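Local structure of PPR (Rhodospirillum centenum, 1MZU) at residues 42-47 with 61-66; 36-41 with 123-128; 78-83 with 97-102. The protein probably acts as a light-sensing histidine kinase, of which this chain is the N-terminal photoactive yellow protein domain, holding a 4'-hydroxycinnamic acid chromophore. All coordinates share one frame; numbering follows the deposited sequence.

Contact 1 (42-47 with 61-66); sequences GVIHRY and RVIGRN. With HC4 (4'-hydroxycinnamic acid), chain D.
Val-62 CG1 touches two side chains of strand 44-47: it meets Ile-44 CD1 at 3.6 Å and lies over one face of the Tyr-47 ring, 4.0 Å from the ring centroid and shifted toward the rim, a CH-pi contact. Ile-63 crosses Ile-44 at about a right angle, and its CG2 rests against Ile-44 O at 3.6 Å. Two backbone bonds fix this packing. Ile-44 N gives an almost straight bond to Arg-65 O (2.9 Å, 178° at the hydrogen), and Gly-64 N, inside a type II turn from Val-62 to Arg-65, returns one to Ile-44 O (3.0 Å). Further along, Asn-66 caps the helix that follows through OD1, while ND2 bonds to Ser-41 O and ties the cap to the hairpin loop. With CG of Tyr-47 anti to the backbone N (chi1 -165°), the ring extends inward, and its OH lies 2.6 Å from HC4 O4' in a hydrogen bond close to the ring plane. Ser-55 bonds to the same hydroxyl, and Glu-51 to the same ligand. A strand hydroxyl backed by turn and helix thus completes the phenolic end of the chromophore pocket of the photoactive yellow protein, built on a PAS fold.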
loop_
_atom_site.group_PDB
_atom_site.type_symbol
_atom_site.label_atom_id
_atom_site.label_comp_id
_atom_site.label_asym_id
_atom_site.label_seq_id
_atom_site.Cartn_x
_atom_site.Cartn_y
_atom_site.Cartn_z
ATOM N N GLY A 42 -0.565 8.005 -6.625
ATOM C CA GLY A 42 -1.287 6.901 -6.007
ATOM C C GLY A 42 -1.600 5.668 -6.825
ATOM O O GLY A 42 -2.205 4.736 -6.298
ATOM N N VAL A 43 -1.196 5.663 -8.096
ATOM C CA VAL A 43 -1.432 4.548 -9.024
ATOM C C VAL A 43 -0.569 3.315 -8.699
ATOM O O VAL A 43 0.637 3.431 -8.515
ATOM C CB VAL A 43 -1.248 5.033 -10.515
ATOM C CG1 VAL A 43 -1.446 3.902 -11.529
ATOM C CG2 VAL A 43 -2.221 6.165 -10.825
ATOM N N ILE A 44 -1.219 2.155 -8.584
ATOM C CA ILE A 44 -0.582 0.871 -8.278
ATOM C C ILE A 44 0.223 0.277 -9.442
ATOM O O ILE A 44 -0.277 0.137 -10.561
ATOM C CB ILE A 44 -1.632 -0.161 -7.740
ATOM C CG1 ILE A 44 -2.307 0.427 -6.496
ATOM C CG2 ILE A 44 -0.967 -1.531 -7.409
ATOM C CD1 ILE A 44 -3.477 -0.336 -5.970
ATOM N N HIS A 45 1.480 -0.046 -9.149
ATOM C CA HIS A 45 2.390 -0.636 -10.119
ATOM C C HIS A 45 2.691 -2.092 -9.770
ATOM O O HIS A 45 2.740 -2.939 -10.663
ATOM C CB HIS A 45 3.656 0.223 -10.291
ATOM C CG HIS A 45 3.405 1.525 -10.995
ATOM N ND1 HIS A 45 3.544 1.677 -12.358
ATOM C CD2 HIS A 45 2.981 2.722 -10.529
ATOM C CE1 HIS A 45 3.211 2.908 -12.700
ATOM N NE2 HIS A 45 2.866 3.564 -11.608
ATOM N N ARG A 46 2.840 -2.398 -8.475
ATOM C CA ARG A 46 3.076 -3.772 -8.017
ATOM C C ARG A 46 2.132 -4.085 -6.872
ATOM O O ARG A 46 1.892 -3.235 -6.011
ATOM C CB ARG A 46 4.522 -4.010 -7.550
ATOM C CG ARG A 46 5.643 -3.738 -8.548
ATOM C CD ARG A 46 5.588 -4.592 -9.803
ATOM N NE ARG A 46 6.542 -4.062 -10.775
ATOM C CZ ARG A 46 6.230 -3.313 -11.831
ATOM N NH1 ARG A 46 4.968 -3.003 -12.097
ATOM N NH2 ARG A 46 7.199 -2.799 -12.577
ATOM N N TYR A 47 1.653 -5.329 -6.833
ATOM C CA TYR A 47 0.706 -5.784 -5.811
ATOM C C TYR A 47 0.953 -7.283 -5.587
ATOM O O TYR A 47 0.609 -8.094 -6.460
ATOM C CB TYR A 47 -0.729 -5.542 -6.340
ATOM C CG TYR A 47 -1.841 -5.613 -5.320
ATOM C CD1 TYR A 47 -2.210 -4.475 -4.577
ATOM C CD2 TYR A 47 -2.542 -6.816 -5.087
ATOM C CE1 TYR A 47 -3.264 -4.535 -3.613
ATOM C CE2 TYR A 47 -3.583 -6.892 -4.140
ATOM C CZ TYR A 47 -3.936 -5.756 -3.405
ATOM O OH TYR A 47 -4.915 -5.873 -2.449
ATOM N N ARG A 61 -6.569 -6.714 -11.844
ATOM C CA ARG A 61 -7.600 -5.681 -12.022
ATOM C C ARG A 61 -7.293 -4.453 -11.156
ATOM O O ARG A 61 -7.781 -3.352 -11.416
ATOM C CB ARG A 61 -9.005 -6.233 -11.708
ATOM C CG ARG A 61 -9.145 -6.922 -10.356
ATOM C CD ARG A 61 -10.523 -7.573 -10.208
ATOM N NE ARG A 61 -10.654 -8.300 -8.940
ATOM C CZ ARG A 61 -11.008 -7.755 -7.775
ATOM N NH1 ARG A 61 -11.286 -6.459 -7.687
ATOM N NH2 ARG A 61 -11.062 -8.507 -6.685
ATOM N N VAL A 62 -6.422 -4.658 -10.168
ATOM C CA VAL A 62 -5.995 -3.631 -9.218
ATOM C C VAL A 62 -4.801 -2.791 -9.726
ATOM O O VAL A 62 -4.725 -1.600 -9.433
ATOM C CB VAL A 62 -5.758 -4.300 -7.817
ATOM C CG1 VAL A 62 -5.034 -3.406 -6.864
ATOM C CG2 VAL A 62 -7.098 -4.647 -7.203
ATOM N N ILE A 63 -3.907 -3.402 -10.515
ATOM C CA ILE A 63 -2.741 -2.710 -11.082
ATOM C C ILE A 63 -3.188 -1.746 -12.187
ATOM O O ILE A 63 -3.923 -2.127 -13.108
ATOM C CB ILE A 63 -1.656 -3.719 -11.595
ATOM C CG1 ILE A 63 -1.054 -4.470 -10.402
ATOM C CG2 ILE A 63 -0.519 -2.992 -12.328
ATOM C CD1 ILE A 63 -0.276 -5.734 -10.758
ATOM N N GLY A 64 -2.757 -0.492 -12.055
ATOM C CA GLY A 64 -3.124 0.546 -13.002
ATOM C C GLY A 64 -4.148 1.495 -12.403
ATOM O O GLY A 64 -4.353 2.598 -12.910
ATOM N N ARG A 65 -4.771 1.071 -11.306
ATOM C CA ARG A 65 -5.765 1.874 -10.602
ATOM C C ARG A 65 -5.146 2.601 -9.405
ATOM O O ARG A 65 -4.101 2.189 -8.898
ATOM C CB ARG A 65 -6.918 0.981 -10.129
ATOM C CG ARG A 65 -8.180 0.984 -10.997
ATOM C CD ARG A 65 -7.968 0.434 -12.408
ATOM N NE ARG A 65 -9.241 0.184 -13.091
ATOM C CZ ARG A 65 -9.962 1.101 -13.735
ATOM N NH1 ARG A 65 -9.551 2.364 -13.807
ATOM N NH2 ARG A 65 -11.110 0.752 -14.306
ATOM N N ASN A 66 -5.797 3.679 -8.969
ATOM C CA ASN A 66 -5.337 4.476 -7.833
ATOM C C ASN A 66 -5.699 3.824 -6.490
ATOM O O ASN A 66 -6.871 3.514 -6.238
ATOM C CB ASN A 66 -5.914 5.895 -7.917
ATOM C CG ASN A 66 -5.189 6.898 -7.006
ATOM O OD1 ASN A 66 -5.292 6.846 -5.775
ATOM N ND2 ASN A 66 -4.485 7.838 -7.618
HETATM C C1 HC4 D . -10.094 0.520 2.821
HETATM O O1 HC4 D . -10.944 0.915 1.957
HETATM C C2 HC4 D . -9.118 -0.516 2.595
HETATM C C3 HC4 D . -9.120 -1.265 1.498
HETATM C "C1'" HC4 D . -8.040 -2.104 1.063
HETATM C "C2'" HC4 D . -8.190 -2.864 -0.182
HETATM C "C3'" HC4 D . -7.106 -3.625 -0.676
HETATM C "C4'" HC4 D . -5.855 -3.591 0.005
HETATM C "C5'" HC4 D . -5.713 -2.852 1.207
HETATM C "C6'" HC4 D . -6.789 -2.113 1.697
HETATM O "O4'" HC4 D . -4.822 -4.280 -0.430
#

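Contact 2 (36-41 with 123-128); sequences IQVDGS and YWIFVR
Gln-37 crosses the indole of Trp-124 at a slant; the two residues form an antiparallel non-hydrogen-bonded pair. Its CB sits over the face of the six-membered ring, 3.9 Å from the centroid and only 13° off the normal. CG, anti to the backbone N (chi1 -170°), passes beside Tyr-123 O at 3.6 Å. From there the extended chain carries CD to 4.1 Å from Trp-124 CZ2, and OE1 ends 3.5 Å from that same CZ2, with the amide plane turned 50° from the indole. The indole is itself anchored at its N-H, for NE1 bonds to Asp-21. If an alanine replaced Trp-124, the aliphatic part of Gln-37 would probably lose the surface it lies on, and Asp-21 would be left without its indole partner. Hydrogen-bonded pairs flank this one. Ile-36 and Ile-125 exchange two backbone bonds, as do Val-38 and Tyr-123, where Tyr-123 N reaches Val-38 O at 2.8 Å. On the sheet face opposite Gln-37 and Trp-124, Val-38 CG2 meets Ile-125 CD1 at 4.0 Å, the two side chains crossing at about a right angle; Phe-67 of helix 67-71 covers Ile-36, Val-38 and Ile-125. Toward Ser-41, the edge of the Tyr-123 ring brings CE1 to Gly-40 N at 3.8 Å, and Asp-39 OD2 accepts from Ser-41 N in an Asx turn, while Asp-39 OD1 bonds to His-45. First and last strands paired side by side at the middle of a five-stranded antiparallel sheet, in the order 2-1-5-4-3, are the hallmark of the PAS fold.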
loop_
_atom_site.group_PDB
_atom_site.type_symbol
_atom_site.label_atom_id
_atom_site.label_comp_id
_atom_site.label_asym_id
_atom_site.label_seq_id
_atom_site.Cartn_x
_atom_site.Cartn_y
_atom_site.Cartn_z
ATOM N N ILE A 36 2.771 -3.289 -1.547
ATOM C CA ILE A 36 2.180 -2.536 -2.663
ATOM C C ILE A 36 3.101 -1.397 -3.108
ATOM O O ILE A 36 3.561 -0.619 -2.271
ATOM C CB ILE A 36 0.810 -1.874 -2.265
ATOM C CG1 ILE A 36 -0.146 -2.915 -1.685
ATOM C CG2 ILE A 36 0.168 -1.193 -3.489
ATOM C CD1 ILE A 36 -1.126 -2.387 -0.663
ATOM N N GLN A 37 3.345 -1.294 -4.417
ATOM C CA GLN A 37 4.152 -0.211 -4.982
ATOM C C GLN A 37 3.242 0.733 -5.726
ATOM O O GLN A 37 2.480 0.315 -6.589
ATOM C CB GLN A 37 5.225 -0.718 -5.945
ATOM C CG GLN A 37 6.236 0.340 -6.376
ATOM C CD GLN A 37 7.254 -0.196 -7.369
ATOM O OE1 GLN A 37 8.421 -0.385 -7.036
ATOM N NE2 GLN A 37 6.815 -0.437 -8.596
ATOM N N VAL A 38 3.361 2.014 -5.404
ATOM C CA VAL A 38 2.561 3.059 -6.016
ATOM C C VAL A 38 3.458 4.174 -6.524
ATOM O O VAL A 38 4.642 4.216 -6.200
ATOM C CB VAL A 38 1.547 3.700 -5.005
ATOM C CG1 VAL A 38 0.398 2.736 -4.684
ATOM C CG2 VAL A 38 2.266 4.120 -3.708
ATOM N N ASP A 39 2.900 5.058 -7.346
ATOM C CA ASP A 39 3.657 6.213 -7.788
ATOM C C ASP A 39 3.189 7.404 -6.967
ATOM O O ASP A 39 2.369 7.228 -6.053
ATOM C CB ASP A 39 3.626 6.450 -9.310
ATOM C CG ASP A 39 2.234 6.591 -9.885
ATOM O OD1 ASP A 39 2.049 6.101 -11.018
ATOM O OD2 ASP A 39 1.336 7.216 -9.263
ATOM N N GLY A 40 3.681 8.590 -7.310
ATOM C CA GLY A 40 3.338 9.814 -6.601
ATOM C C GLY A 40 1.885 10.250 -6.603
ATOM O O GLY A 40 1.461 10.972 -5.700
ATOM N N SER A 41 1.123 9.826 -7.614
ATOM C CA SER A 41 -0.292 10.177 -7.685
ATOM C C SER A 41 -1.191 9.083 -7.104
ATOM O O SER A 41 -2.419 9.232 -7.075
ATOM C CB SER A 41 -0.718 10.594 -9.112
ATOM O OG SER A 41 -0.564 9.555 -10.062
ATOM N N TYR A 123 6.980 4.306 -4.668
ATOM C CA TYR A 123 6.893 4.206 -3.208
ATOM C C TYR A 123 6.296 2.878 -2.764
ATOM O O TYR A 123 5.452 2.304 -3.451
ATOM C CB TYR A 123 6.032 5.353 -2.643
ATOM C CG TYR A 123 6.471 6.736 -3.064
ATOM C CD1 TYR A 123 5.924 7.350 -4.218
ATOM C CD2 TYR A 123 7.498 7.412 -2.369
ATOM C CE1 TYR A 123 6.404 8.608 -4.681
ATOM C CE2 TYR A 123 7.985 8.680 -2.824
ATOM C CZ TYR A 123 7.433 9.262 -3.979
ATOM O OH TYR A 123 7.907 10.470 -4.443
ATOM N N TRP A 124 6.687 2.444 -1.573
ATOM C CA TRP A 124 6.237 1.186 -0.999
ATOM C C TRP A 124 5.357 1.327 0.221
ATOM O O TRP A 124 5.554 2.218 1.053
ATOM C CB TRP A 124 7.429 0.324 -0.598
ATOM C CG TRP A 124 8.157 -0.292 -1.728
ATOM C CD1 TRP A 124 9.352 0.099 -2.229
ATOM C CD2 TRP A 124 7.729 -1.405 -2.513
ATOM N NE1 TRP A 124 9.708 -0.691 -3.296
ATOM C CE2 TRP A 124 8.730 -1.630 -3.493
ATOM C CE3 TRP A 124 6.597 -2.245 -2.486
ATOM C CZ2 TRP A 124 8.632 -2.663 -4.453
ATOM C CZ3 TRP A 124 6.492 -3.275 -3.439
ATOM C CH2 TRP A 124 7.510 -3.474 -4.409
ATOM N N ILE A 125 4.394 0.417 0.314
ATOM C CA ILE A 125 3.456 0.348 1.425
ATOM C C ILE A 125 3.495 -1.121 1.884
ATOM O O ILE A 125 3.127 -2.024 1.116
ATOM C CB ILE A 125 1.994 0.736 0.998
ATOM C CG1 ILE A 125 1.965 2.117 0.326
ATOM C CG2 ILE A 125 1.064 0.698 2.229
ATOM C CD1 ILE A 125 0.688 2.465 -0.452
ATOM N N PHE A 126 3.986 -1.352 3.105
ATOM C CA PHE A 126 4.070 -2.694 3.685
ATOM C C PHE A 126 2.977 -2.876 4.709
ATOM O O PHE A 126 2.717 -1.988 5.525
ATOM C CB PHE A 126 5.447 -2.957 4.303
ATOM C CG PHE A 126 6.571 -2.876 3.315
ATOM C CD1 PHE A 126 6.637 -3.781 2.242
ATOM C CD2 PHE A 126 7.549 -1.872 3.423
ATOM C CE1 PHE A 126 7.661 -3.695 1.274
ATOM C CE2 PHE A 126 8.588 -1.766 2.463
ATOM C CZ PHE A 126 8.642 -2.686 1.378
ATOM N N VAL A 127 2.319 -4.028 4.658
ATOM C CA VAL A 127 1.178 -4.317 5.541
ATOM C C VAL A 127 1.417 -5.587 6.376
ATOM O O VAL A 127 1.629 -6.659 5.820
ATOM C CB VAL A 127 -0.121 -4.506 4.666
ATOM C CG1 VAL A 127 -1.344 -4.757 5.510
ATOM C CG2 VAL A 127 -0.371 -3.299 3.766
ATOM N N ARG A 128 1.355 -5.478 7.700
ATOM C CA ARG A 128 1.537 -6.672 8.513
ATOM C C ARG A 128 0.441 -6.985 9.513
ATOM O O ARG A 128 -0.039 -6.092 10.216
ATOM C CB ARG A 128 2.943 -6.760 9.138
ATOM C CG ARG A 128 3.358 -5.663 10.089
ATOM C CD ARG A 128 4.816 -5.834 10.539
ATOM N NE ARG A 128 5.764 -5.281 9.566
ATOM C CZ ARG A 128 6.046 -3.983 9.427
ATOM N NH1 ARG A 128 5.459 -3.075 10.200
ATOM N NH2 ARG A 128 6.906 -3.590 8.496
#

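Contact 3 (78-83 with 97-102); sequences PAFSGR and FDFVFD. With HC4 (4'-hydroxycinnamic acid), chain D.
Helix 78-83 lies across strand 97-102 with axes at 112° and 10.2 Å apart at their closest, and the CA atoms of Phe-80 and Phe-99 stay 8.6 Å apart, a gap bridged by large side chains. Phe-80 takes part in two T-shaped pairs. Phe-97 turns its edge to one face of the Phe-80 ring, with centroids 5.2 Å apart and planes at 85°. Phe-80 in turn points its own edge, led by CD2, at the centre of the Phe-99 face, the centroids 5.1 Å apart. The Phe-97 ring stands up toward the helix because its CG lies between the backbone N and the carbonyl carbon (chi1 56°). On one of its faces rest both Ala-79 O, 3.5 Å from CZ, and the guanidinium of Arg-83, which is stacked nearly flat with NH1 3.5 Å from CG. A weak bond from Arg-83 NH1 to Ala-79 O, close to the guanidinium plane, helps hold that group against the ring. At the far end Phe-80 CE2 touches Phe-101 CE1 at 4.0 Å, and a face of Phe-101 lies against the chromophore, HC4 C6' sitting over the ring centre. A wider pi-type turn spans 78-82 of this helix. Phe-80 reaches past the edge strand 94-102 to Ile-112 and Met-114 of strand 107-116 and to Ile-125 of strand 122-128, while Phe-67 and Phe-68 of helix 67-71 press on it from the helical layer.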
loop_
_atom_site.group_PDB
_atom_site.type_symbol
_atom_site.label_atom_id
_atom_site.label_comp_id
_atom_site.label_asym_id
_atom_site.label_seq_id
_atom_site.Cartn_x
_atom_site.Cartn_y
_atom_site.Cartn_z
ATOM N N PRO A 78 -6.311 11.853 6.864
ATOM C CA PRO A 78 -4.966 12.401 7.104
ATOM C C PRO A 78 -3.936 11.451 7.729
ATOM O O PRO A 78 -2.737 11.619 7.513
ATOM C CB PRO A 78 -5.243 13.595 8.009
ATOM C CG PRO A 78 -6.523 14.092 7.477
ATOM C CD PRO A 78 -7.321 12.823 7.346
ATOM N N ALA A 79 -4.408 10.431 8.444
ATOM C CA ALA A 79 -3.525 9.452 9.084
ATOM C C ALA A 79 -2.837 8.516 8.088
ATOM O O ALA A 79 -1.790 7.959 8.395
ATOM C CB ALA A 79 -4.302 8.628 10.109
ATOM N N PHE A 80 -3.419 8.359 6.900
ATOM C CA PHE A 80 -2.848 7.478 5.879
ATOM C C PHE A 80 -2.482 8.213 4.586
ATOM O O PHE A 80 -1.299 8.297 4.274
ATOM C CB PHE A 80 -3.795 6.284 5.604
ATOM C CG PHE A 80 -3.107 5.005 5.098
ATOM C CD1 PHE A 80 -2.176 5.013 4.027
ATOM C CD2 PHE A 80 -3.483 3.762 5.634
ATOM C CE1 PHE A 80 -1.639 3.802 3.492
ATOM C CE2 PHE A 80 -2.956 2.538 5.112
ATOM C CZ PHE A 80 -2.030 2.566 4.031
ATOM N N SER A 81 -3.472 8.698 3.823
ATOM C CA SER A 81 -3.199 9.394 2.552
ATOM C C SER A 81 -2.527 10.731 2.745
ATOM O O SER A 81 -1.707 11.132 1.924
ATOM C CB SER A 81 -4.460 9.567 1.679
ATOM O OG SER A 81 -5.387 10.471 2.247
ATOM N N GLY A 82 -2.851 11.390 3.864
ATOM C CA GLY A 82 -2.251 12.677 4.202
ATOM C C GLY A 82 -0.765 12.478 4.464
ATOM O O GLY A 82 0.058 13.240 3.962
ATOM N N ARG A 83 -0.434 11.400 5.182
ATOM C CA ARG A 83 0.956 11.024 5.498
ATOM C C ARG A 83 1.725 10.690 4.214
ATOM O O ARG A 83 2.904 11.019 4.084
ATOM C CB ARG A 83 0.977 9.819 6.432
ATOM C CG ARG A 83 1.564 10.108 7.790
ATOM C CD ARG A 83 1.224 9.010 8.745
ATOM N NE ARG A 83 1.807 9.172 10.068
ATOM C CZ ARG A 83 1.236 8.732 11.188
ATOM N NH1 ARG A 83 0.052 8.122 11.151
ATOM N NH2 ARG A 83 1.887 8.820 12.337
ATOM N N PHE A 97 2.788 3.262 11.429
ATOM C CA PHE A 97 1.587 3.501 12.246
ATOM C C PHE A 97 0.628 2.319 12.234
ATOM O O PHE A 97 0.644 1.516 11.306
ATOM C CB PHE A 97 0.840 4.782 11.788
ATOM C CG PHE A 97 0.449 4.788 10.320
ATOM C CD1 PHE A 97 1.389 5.148 9.330
ATOM C CD2 PHE A 97 -0.862 4.458 9.921
ATOM C CE1 PHE A 97 1.033 5.184 7.960
ATOM C CE2 PHE A 97 -1.235 4.488 8.556
ATOM C CZ PHE A 97 -0.285 4.854 7.574
ATOM N N ASP A 98 -0.217 2.243 13.264
ATOM C CA ASP A 98 -1.222 1.184 13.378
ATOM C C ASP A 98 -2.482 1.629 12.631
ATOM O O ASP A 98 -2.799 2.820 12.592
ATOM C CB ASP A 98 -1.536 0.868 14.851
ATOM C CG ASP A 98 -0.376 0.164 15.572
ATOM O OD1 ASP A 98 0.568 -0.315 14.898
ATOM O OD2 ASP A 98 -0.397 0.093 16.822
ATOM N N PHE A 99 -3.168 0.677 12.006
ATOM C CA PHE A 99 -4.368 0.962 11.221
ATOM C C PHE A 99 -5.312 -0.232 11.218
ATOM O O PHE A 99 -4.918 -1.349 11.551
ATOM C CB PHE A 99 -3.962 1.290 9.770
ATOM C CG PHE A 99 -4.906 2.225 9.072
ATOM C CD1 PHE A 99 -4.931 3.583 9.416
ATOM C CD2 PHE A 99 -5.810 1.747 8.101
ATOM C CE1 PHE A 99 -5.846 4.463 8.808
ATOM C CE2 PHE A 99 -6.737 2.611 7.480
ATOM C CZ PHE A 99 -6.757 3.975 7.833
ATOM N N VAL A 100 -6.557 0.023 10.825
ATOM C CA VAL A 100 -7.583 -1.008 10.750
ATOM C C VAL A 100 -8.313 -0.885 9.403
ATOM O O VAL A 100 -8.779 0.198 9.032
ATOM C CB VAL A 100 -8.549 -0.956 12.003
ATOM C CG1 VAL A 100 -9.370 0.338 12.056
ATOM C CG2 VAL A 100 -9.453 -2.172 12.046
ATOM N N PHE A 101 -8.296 -1.974 8.638
ATOM C CA PHE A 101 -8.949 -2.044 7.334
ATOM C C PHE A 101 -10.408 -2.483 7.464
ATOM O O PHE A 101 -10.698 -3.586 7.954
ATOM C CB PHE A 101 -8.178 -2.979 6.394
ATOM C CG PHE A 101 -6.955 -2.354 5.775
ATOM C CD1 PHE A 101 -6.897 -0.963 5.558
ATOM C CD2 PHE A 101 -5.849 -3.148 5.405
ATOM C CE1 PHE A 101 -5.755 -0.355 4.983
ATOM C CE2 PHE A 101 -4.691 -2.553 4.823
ATOM C CZ PHE A 101 -4.652 -1.143 4.616
ATOM N N ASP A 102 -11.316 -1.599 7.032
ATOM C CA ASP A 102 -12.766 -1.823 7.092
ATOM C C ASP A 102 -13.328 -2.532 5.856
ATOM O O ASP A 102 -13.902 -1.901 4.950
ATOM C CB ASP A 102 -13.494 -0.489 7.320
ATOM C CG ASP A 102 -14.897 -0.670 7.870
ATOM O OD1 ASP A 102 -15.052 -1.388 8.891
ATOM O OD2 ASP A 102 -15.839 -0.090 7.286
HETATM C C1 HC4 D . -10.094 0.520 2.821
HETATM O O1 HC4 D . -10.944 0.915 1.957
HETATM C C2 HC4 D . -9.118 -0.516 2.595
HETATM C C3 HC4 D . -9.120 -1.265 1.498
HETATM C "C1'" HC4 D . -8.040 -2.104 1.063
HETATM C "C2'" HC4 D . -8.190 -2.864 -0.182
HETATM C "C3'" HC4 D . -7.106 -3.625 -0.676
HETATM C "C4'" HC4 D . -5.855 -3.591 0.005
HETATM C "C5'" HC4 D . -5.713 -2.852 1.207
HETATM C "C6'" HC4 D . -6.789 -2.113 1.697
HETATM O "O4'" HC4 D . -4.822 -4.280 -0.430
#

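Overall arrangement
All three contacts share one five-stranded antiparallel sheet and lie within one PAS domain. Contact 2 joins its first and last strands near the centre of the chain; contact 1 adds edge strand 44-47 on one side, contact 3 the opposite edge strand 94-102. Centres of contacts 1 and 2 are about 10 Å apart, those of 2 and 3 about 13 Å, and those of 1 and 3 about 18 Å. Along the chain, contact 1 closes before contact 3 opens, and both fall between the two segments of contact 2. Contacts 1 and 3 do not touch, yet both reach the chromophore, so the bound HC4 links opposite parts of the light-sensing domain.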